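Local coordinates for protein FMN reductase [NAD(P)H] (Bacillus subtilis, PDB 1ZCH) that transfers electrons between NAD(P)H and FMN as a homodimeric flavoprotein reductase and also reduces nitroaromatic compounds, quinones, chromates and azo dyes, at residues I135-Q143 with Y233-K242. Numbering follows the deposited sequence.
Sequences IGAVRGNPQ and YPHIREMLEK. With FMN (flavin mononucleotide), chain D.
Two points fix how the backbones meet: the CA atoms of Gly-140 and Tyr-233 lie 6.5 Å apart and those of Pro-142 and Met-239 6.9 Å, so the turn leaving strand 131-135 runs beside the beta turn and helix 236-242 near the C-terminus. At the first point one face of the Tyr-233 ring is covered by the backbone of Arg-139 and Gly-140. Gly-140 brings its bare CA over that face, 3.9 Å from the ring centroid and 28° off its normal, a CH-pi contact. The phenol OH reaches Ala-137, coming 3.5 Å from its CA.

His-235 makes the one hydrogen bond across the contact. Its NE2 donates to Arg-139 O at 2.8 Å with an N-H...O angle of 161°, the oxygen lying near the imidazole plane. A chi1 of 58° sets CG between the backbone N and the carbonyl carbon and directs the imidazole to Arg-139 O. Pro-142 CG then packs on His-235 CD2 (3.7 Å), while Pro-142 CB meets the sulfur of Met-239 (3.4 Å between CB and SD); Met-239 also rests on Phe-156 of strand 155-164. Arg-139 NH2 forms a salt bridge with Glu-105 of the second subunit.

The same turn reaches the flavin: Gly-136 N donates to FMN N5 at 2.7 Å, nearly straight. A donor at N5, the atom that accepts hydride in flavoenzymes, may tune the flavin's reactivity. Tyr-233 and His-235 thus join segment 233-242 to the turn carrying that donor, beside the subunit interface, by one directed bond and by ring and proline contacts.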
ATOM      1  N   ILE A 135      -3.412   9.393  -7.881  1.00 10.08           N
ATOM      2  CA  ILE A 135      -4.212   9.309  -9.099  1.00  9.66           C
ATOM      3  C   ILE A 135      -4.426   7.846  -9.484  1.00  9.80           C
ATOM      4  O   ILE A 135      -3.598   7.242 -10.162  1.00 10.54           O
ATOM      5  CB  ILE A 135      -3.526  10.037 -10.283  1.00 10.51           C
ATOM      6  CG1 ILE A 135      -3.323  11.524  -9.953  1.00 11.15           C
ATOM      7  CG2 ILE A 135      -4.367   9.876 -11.546  1.00  9.95           C
ATOM      8  CD1 ILE A 135      -4.611  12.322  -9.813  1.00 10.61           C
ATOM      9  N   GLY A 136      -5.543   7.278  -9.045  1.00 10.46           N
ATOM     10  CA  GLY A 136      -5.829   5.891  -9.366  1.00 10.40           C
ATOM     11  C   GLY A 136      -6.299   5.725 -10.797  1.00 11.52           C
ATOM     12  O   GLY A 136      -6.310   4.613 -11.330  1.00 12.03           O
ATOM     13  N   ALA A 137      -6.674   6.838 -11.424  1.00 11.63           N
ATOM     14  CA  ALA A 137      -7.163   6.825 -12.799  1.00 11.04           C
ATOM     15  C   ALA A 137      -6.127   6.371 -13.825  1.00 13.00           C
ATOM     16  O   ALA A 137      -6.451   6.210 -15.002  1.00 12.59           O
ATOM     17  CB  ALA A 137      -7.699   8.203 -13.173  1.00 13.29           C
ATOM     18  N   VAL A 138      -4.882   6.173 -13.395  1.00 12.73           N
ATOM     19  CA  VAL A 138      -3.859   5.704 -14.321  1.00 12.70           C
ATOM     20  C   VAL A 138      -4.230   4.298 -14.790  1.00 13.65           C
ATOM     21  O   VAL A 138      -3.735   3.823 -15.811  1.00 14.01           O
ATOM     22  CB  VAL A 138      -2.452   5.659 -13.672  1.00 12.83           C
ATOM     23  CG1 VAL A 138      -1.999   7.069 -13.326  1.00 11.14           C
ATOM     24  CG2 VAL A 138      -2.467   4.771 -12.426  1.00 11.10           C
ATOM     25  N   ARG A 139      -5.106   3.634 -14.038  1.00 12.70           N
ATOM     26  CA  ARG A 139      -5.531   2.291 -14.404  1.00 13.40           C
ATOM     27  C   ARG A 139      -6.665   2.305 -15.435  1.00 14.73           C
ATOM     28  O   ARG A 139      -7.134   1.249 -15.856  1.00 16.06           O
ATOM     29  CB  ARG A 139      -5.969   1.507 -13.158  1.00 12.35           C
ATOM     30  CG  ARG A 139      -4.864   1.327 -12.115  1.00 12.59           C
ATOM     31  CD  ARG A 139      -5.091   0.080 -11.261  1.00 11.10           C
ATOM     32  NE  ARG A 139      -6.236   0.186 -10.358  1.00 12.39           N
ATOM     33  CZ  ARG A 139      -6.172   0.645  -9.110  1.00 16.72           C
ATOM     34  NH1 ARG A 139      -5.012   1.052  -8.606  1.00 16.28           N
ATOM     35  NH2 ARG A 139      -7.264   0.678  -8.354  1.00 14.77           N
ATOM     36  N   GLY A 140      -7.086   3.501 -15.846  1.00 16.06           N
ATOM     37  CA  GLY A 140      -8.165   3.632 -16.818  1.00 16.74           C
ATOM     38  C   GLY A 140      -7.750   3.338 -18.251  1.00 17.55           C
ATOM     39  O   GLY A 140      -8.509   2.741 -19.012  1.00 17.90           O
ATOM     40  N   ASN A 141      -6.547   3.768 -18.620  1.00 17.62           N
ATOM     41  CA  ASN A 141      -5.999   3.536 -19.958  1.00 18.14           C
ATOM     42  C   ASN A 141      -4.566   3.042 -19.779  1.00 18.23           C
ATOM     43  O   ASN A 141      -3.613   3.683 -20.228  1.00 18.96           O
ATOM     44  CB  ASN A 141      -6.002   4.836 -20.772  1.00 19.79           C
ATOM     45  CG  ASN A 141      -7.399   5.288 -21.150  1.00 20.17           C
ATOM     46  OD1 ASN A 141      -8.089   4.629 -21.929  1.00 20.44           O
ATOM     47  ND2 ASN A 141      -7.827   6.414 -20.592  1.00 20.17           N
ATOM     48  N   PRO A 142      -4.400   1.886 -19.119  1.00 17.99           N
ATOM     49  CA  PRO A 142      -3.092   1.281 -18.852  1.00 18.35           C
ATOM     50  C   PRO A 142      -2.205   0.963 -20.053  1.00 19.50           C
ATOM     51  O   PRO A 142      -0.995   1.174 -19.997  1.00 18.55           O
ATOM     52  CB  PRO A 142      -3.450   0.036 -18.037  1.00 18.81           C
ATOM     53  CG  PRO A 142      -4.800  -0.335 -18.564  1.00 18.78           C
ATOM     54  CD  PRO A 142      -5.487   1.002 -18.657  1.00 19.36           C
ATOM     55  N   GLN A 143      -2.787   0.461 -21.135  1.00 20.65           N
ATOM     56  CA  GLN A 143      -1.980   0.126 -22.304  1.00 23.13           C
ATOM     57  C   GLN A 143      -1.259   1.345 -22.877  1.00 21.95           C
ATOM     58  O   GLN A 143      -0.060   1.287 -23.159  1.00 21.81           O
ATOM     59  CB  GLN A 143      -2.841  -0.524 -23.389  1.00 25.92           C
ATOM     60  CG  GLN A 143      -2.026  -1.013 -24.577  1.00 32.77           C
ATOM     61  CD  GLN A 143      -0.834  -1.855 -24.149  1.00 36.12           C
ATOM     62  OE1 GLN A 143      -0.991  -2.882 -23.490  1.00 39.40           O
ATOM     63  NE2 GLN A 143       0.364  -1.415 -24.516  1.00 37.60           N
ATOM     64  N   TYR A 233     -13.730  -0.378 -14.239  1.00 15.17           N
ATOM     65  CA  TYR A 233     -12.537  -0.784 -14.993  1.00 14.82           C
ATOM     66  C   TYR A 233     -12.592  -2.304 -15.162  1.00 13.60           C
ATOM     67  O   TYR A 233     -11.971  -3.045 -14.401  1.00 14.61           O
ATOM     68  CB  TYR A 233     -11.237  -0.416 -14.253  1.00 15.21           C
ATOM     69  CG  TYR A 233     -10.919   1.064 -14.163  1.00 14.80           C
ATOM     70  CD1 TYR A 233     -11.459   1.982 -15.066  1.00 12.89           C
ATOM     71  CD2 TYR A 233     -10.053   1.543 -13.179  1.00 14.12           C
ATOM     72  CE1 TYR A 233     -11.147   3.339 -14.986  1.00 14.27           C
ATOM     73  CE2 TYR A 233      -9.732   2.892 -13.092  1.00 13.94           C
ATOM     74  CZ  TYR A 233     -10.281   3.786 -13.995  1.00 14.58           C
ATOM     75  OH  TYR A 233      -9.960   5.121 -13.896  1.00 16.05           O
ATOM     76  N   PRO A 234     -13.341  -2.788 -16.167  1.00 13.32           N
ATOM     77  CA  PRO A 234     -13.478  -4.225 -16.426  1.00 14.39           C
ATOM     78  C   PRO A 234     -12.320  -4.845 -17.204  1.00 13.29           C
ATOM     79  O   PRO A 234     -12.329  -6.042 -17.499  1.00 15.49           O
ATOM     80  CB  PRO A 234     -14.792  -4.296 -17.196  1.00 15.15           C
ATOM     81  CG  PRO A 234     -14.717  -3.062 -18.044  1.00 14.44           C
ATOM     82  CD  PRO A 234     -14.219  -2.008 -17.062  1.00 14.84           C
ATOM     83  N   HIS A 235     -11.319  -4.028 -17.512  1.00 13.65           N
ATOM     84  CA  HIS A 235     -10.155  -4.460 -18.281  1.00 13.89           C
ATOM     85  C   HIS A 235      -8.913  -4.763 -17.441  1.00 13.78           C
ATOM     86  O   HIS A 235      -7.829  -4.955 -17.993  1.00 12.70           O
ATOM     87  CB  HIS A 235      -9.786  -3.367 -19.277  1.00 15.23           C
ATOM     88  CG  HIS A 235      -9.498  -2.051 -18.624  1.00 16.60           C
ATOM     89  ND1 HIS A 235     -10.492  -1.163 -18.274  1.00 18.27           N
ATOM     90  CD2 HIS A 235      -8.338  -1.513 -18.175  1.00 18.35           C
ATOM     91  CE1 HIS A 235      -9.958  -0.137 -17.636  1.00 18.74           C
ATOM     92  NE2 HIS A 235      -8.653  -0.325 -17.561  1.00 18.84           N
ATOM     93  N   ILE A 236      -9.052  -4.804 -16.120  1.00 12.20           N
ATOM     94  CA  ILE A 236      -7.889  -5.052 -15.273  1.00 12.57           C
ATOM     95  C   ILE A 236      -7.222  -6.407 -15.486  1.00 13.68           C
ATOM     96  O   ILE A 236      -5.999  -6.480 -15.626  1.00 14.21           O
ATOM     97  CB  ILE A 236      -8.236  -4.889 -13.773  1.00 11.67           C
ATOM     98  CG1 ILE A 236      -8.649  -3.442 -13.496  1.00  9.36           C
ATOM     99  CG2 ILE A 236      -7.025  -5.256 -12.907  1.00 11.72           C
ATOM    100  CD1 ILE A 236      -7.593  -2.411 -13.887  1.00 11.54           C
ATOM    101  N   ARG A 237      -8.006  -7.481 -15.504  1.00 13.22           N
ATOM    102  CA  ARG A 237      -7.421  -8.800 -15.706  1.00 15.60           C
ATOM    103  C   ARG A 237      -6.656  -8.827 -17.027  1.00 16.12           C
ATOM    104  O   ARG A 237      -5.560  -9.383 -17.112  1.00 15.91           O
ATOM    105  CB  ARG A 237      -8.501  -9.884 -15.724  1.00 14.92           C
ATOM    106  CG  ARG A 237      -7.930 -11.264 -16.010  1.00 17.82           C
ATOM    107  CD  ARG A 237      -9.001 -12.332 -16.065  1.00 20.80           C
ATOM    108  NE  ARG A 237      -8.415 -13.652 -16.284  1.00 23.54           N
ATOM    109  CZ  ARG A 237      -9.105 -14.787 -16.278  1.00 25.92           C
ATOM    110  NH1 ARG A 237     -10.414 -14.768 -16.065  1.00 25.76           N
ATOM    111  NH2 ARG A 237      -8.484 -15.943 -16.473  1.00 26.95           N
ATOM    112  N   GLU A 238      -7.245  -8.227 -18.055  1.00 16.56           N
ATOM    113  CA  GLU A 238      -6.616  -8.172 -19.369  1.00 20.08           C
ATOM    114  C   GLU A 238      -5.263  -7.460 -19.301  1.00 18.84           C
ATOM    115  O   GLU A 238      -4.280  -7.943 -19.860  1.00 18.98           O
ATOM    116  CB  GLU A 238      -7.534  -7.456 -20.362  1.00 24.13           C
ATOM    117  CG  GLU A 238      -6.927  -7.272 -21.743  1.00 31.02           C
ATOM    118  CD  GLU A 238      -7.939  -6.774 -22.757  1.00 36.83           C
ATOM    119  OE1 GLU A 238      -8.590  -5.740 -22.492  1.00 39.48           O
ATOM    120  OE2 GLU A 238      -8.080  -7.416 -23.820  1.00 40.22           O
ATOM    121  N   MET A 239      -5.222  -6.316 -18.619  1.00 18.38           N
ATOM    122  CA  MET A 239      -3.982  -5.549 -18.464  1.00 18.10           C
ATOM    123  C   MET A 239      -2.920  -6.417 -17.808  1.00 16.21           C
ATOM    124  O   MET A 239      -1.792  -6.523 -18.292  1.00 16.43           O
ATOM    125  CB  MET A 239      -4.201  -4.311 -17.578  1.00 20.19           C
ATOM    126  CG  MET A 239      -2.886  -3.695 -17.057  1.00 21.41           C
ATOM    127  SD  MET A 239      -3.058  -2.462 -15.726  1.00 25.52           S
ATOM    128  CE  MET A 239      -3.152  -3.524 -14.291  1.00 21.78           C
ATOM    129  N   LEU A 240      -3.296  -7.026 -16.689  1.00 15.63           N
ATOM    130  CA  LEU A 240      -2.389  -7.881 -15.936  1.00 15.88           C
ATOM    131  C   LEU A 240      -1.825  -9.018 -16.780  1.00 17.46           C
ATOM    132  O   LEU A 240      -0.618  -9.264 -16.769  1.00 16.85           O
ATOM    133  CB  LEU A 240      -3.107  -8.439 -14.704  1.00 14.79           C
ATOM    134  CG  LEU A 240      -3.476  -7.378 -13.658  1.00 14.74           C
ATOM    135  CD1 LEU A 240      -4.379  -7.978 -12.582  1.00 13.94           C
ATOM    136  CD2 LEU A 240      -2.195  -6.819 -13.040  1.00 13.70           C
ATOM    137  N   GLU A 241      -2.690  -9.706 -17.520  1.00 17.25           N
ATOM    138  CA  GLU A 241      -2.241 -10.813 -18.356  1.00 18.38           C
ATOM    139  C   GLU A 241      -1.298 -10.333 -19.452  1.00 18.43           C
ATOM    140  O   GLU A 241      -0.298 -10.987 -19.754  1.00 17.62           O
ATOM    141  CB  GLU A 241      -3.440 -11.529 -18.982  1.00 20.86           C
ATOM    142  CG  GLU A 241      -4.426 -12.067 -17.967  1.00 26.88           C
ATOM    143  CD  GLU A 241      -5.506 -12.931 -18.596  1.00 30.32           C
ATOM    144  OE1 GLU A 241      -6.163 -12.471 -19.557  1.00 31.00           O
ATOM    145  OE2 GLU A 241      -5.698 -14.070 -18.122  1.00 31.95           O
ATOM    146  N   LYS A 242      -1.619  -9.185 -20.040  1.00 17.91           N
ATOM    147  CA  LYS A 242      -0.803  -8.616 -21.101  1.00 18.30           C
ATOM    148  C   LYS A 242       0.581  -8.261 -20.568  1.00 18.42           C
ATOM    149  O   LYS A 242       1.557  -8.235 -21.319  1.00 17.21           O
ATOM    150  CB  LYS A 242      -1.491  -7.369 -21.656  0.50 19.68           C
ATOM    151  CG  LYS A 242      -0.868  -6.802 -22.917  0.50 22.24           C
ATOM    152  CD  LYS A 242      -1.721  -5.668 -23.469  0.50 23.45           C
ATOM    153  CE  LYS A 242      -3.133  -6.141 -23.807  0.50 25.12           C
ATOM    154  NZ  LYS A 242      -4.022  -5.019 -24.226  0.50 26.49           N
TER
HETATM  155  N1  FMN D 301      -8.100  11.984  -6.317  1.00 16.46           N
HETATM  156  C2  FMN D 301      -8.299  12.511  -7.541  1.00 16.60           C
HETATM  157  O2  FMN D 301      -8.612  13.660  -7.702  1.00 18.22           O
HETATM  158  N3  FMN D 301      -8.142  11.725  -8.736  1.00 16.76           N
HETATM  159  C4  FMN D 301      -7.767  10.377  -8.687  1.00 15.32           C
HETATM  160  O4  FMN D 301      -7.650   9.751  -9.726  1.00 12.83           O
HETATM  161  C4A FMN D 301      -7.533   9.796  -7.361  1.00 15.07           C
HETATM  162  N5  FMN D 301      -7.173   8.477  -7.242  1.00 15.88           N
HETATM  163  C5A FMN D 301      -6.787   8.016  -5.996  1.00 13.89           C
HETATM  164  C6  FMN D 301      -6.225   6.697  -5.923  1.00 15.53           C
HETATM  165  C7  FMN D 301      -5.760   6.170  -4.722  1.00 14.36           C
HETATM  166  C7M FMN D 301      -5.117   4.798  -4.707  1.00 14.51           C
HETATM  167  C8  FMN D 301      -5.875   6.956  -3.478  1.00 13.08           C
HETATM  168  C8M FMN D 301      -5.347   6.454  -2.158  1.00 10.68           C
HETATM  169  C9  FMN D 301      -6.462   8.252  -3.519  1.00 13.03           C
HETATM  170  C9A FMN D 301      -6.909   8.800  -4.768  1.00 15.34           C
HETATM  171  N10 FMN D 301      -7.435  10.168  -4.923  1.00 13.78           N
HETATM  172  C10 FMN D 301      -7.707  10.675  -6.169  1.00 15.02           C
HETATM  173  C1' FMN D 301      -7.624  11.018  -3.702  1.00 13.78           C
HETATM  174  C2' FMN D 301      -8.903  10.624  -2.888  1.00 15.00           C
HETATM  175  O2' FMN D 301     -10.047  11.175  -3.553  1.00 16.34           O
HETATM  176  C3' FMN D 301      -8.740  11.193  -1.469  1.00 15.60           C
HETATM  177  O3' FMN D 301      -7.599  10.559  -0.857  1.00 14.60           O
HETATM  178  C4' FMN D 301      -9.987  10.913  -0.597  1.00 16.65           C
HETATM  179  O4' FMN D 301     -11.142  11.584  -1.111  1.00 18.00           O
HETATM  180  C5' FMN D 301      -9.677  11.355   0.826  1.00 17.34           C
HETATM  181  O5' FMN D 301      -9.544  12.915   0.878  1.00 16.97           O
HETATM  182  P   FMN D 301      -8.207  13.476   1.385  1.00 17.87           P
HETATM  183  O1P FMN D 301      -8.124  13.318   2.827  1.00 17.26           O
HETATM  184  O2P FMN D 301      -8.155  14.887   1.055  1.00 16.69           O
HETATM  185  O3P FMN D 301      -7.085  12.784   0.761  1.00 15.04           O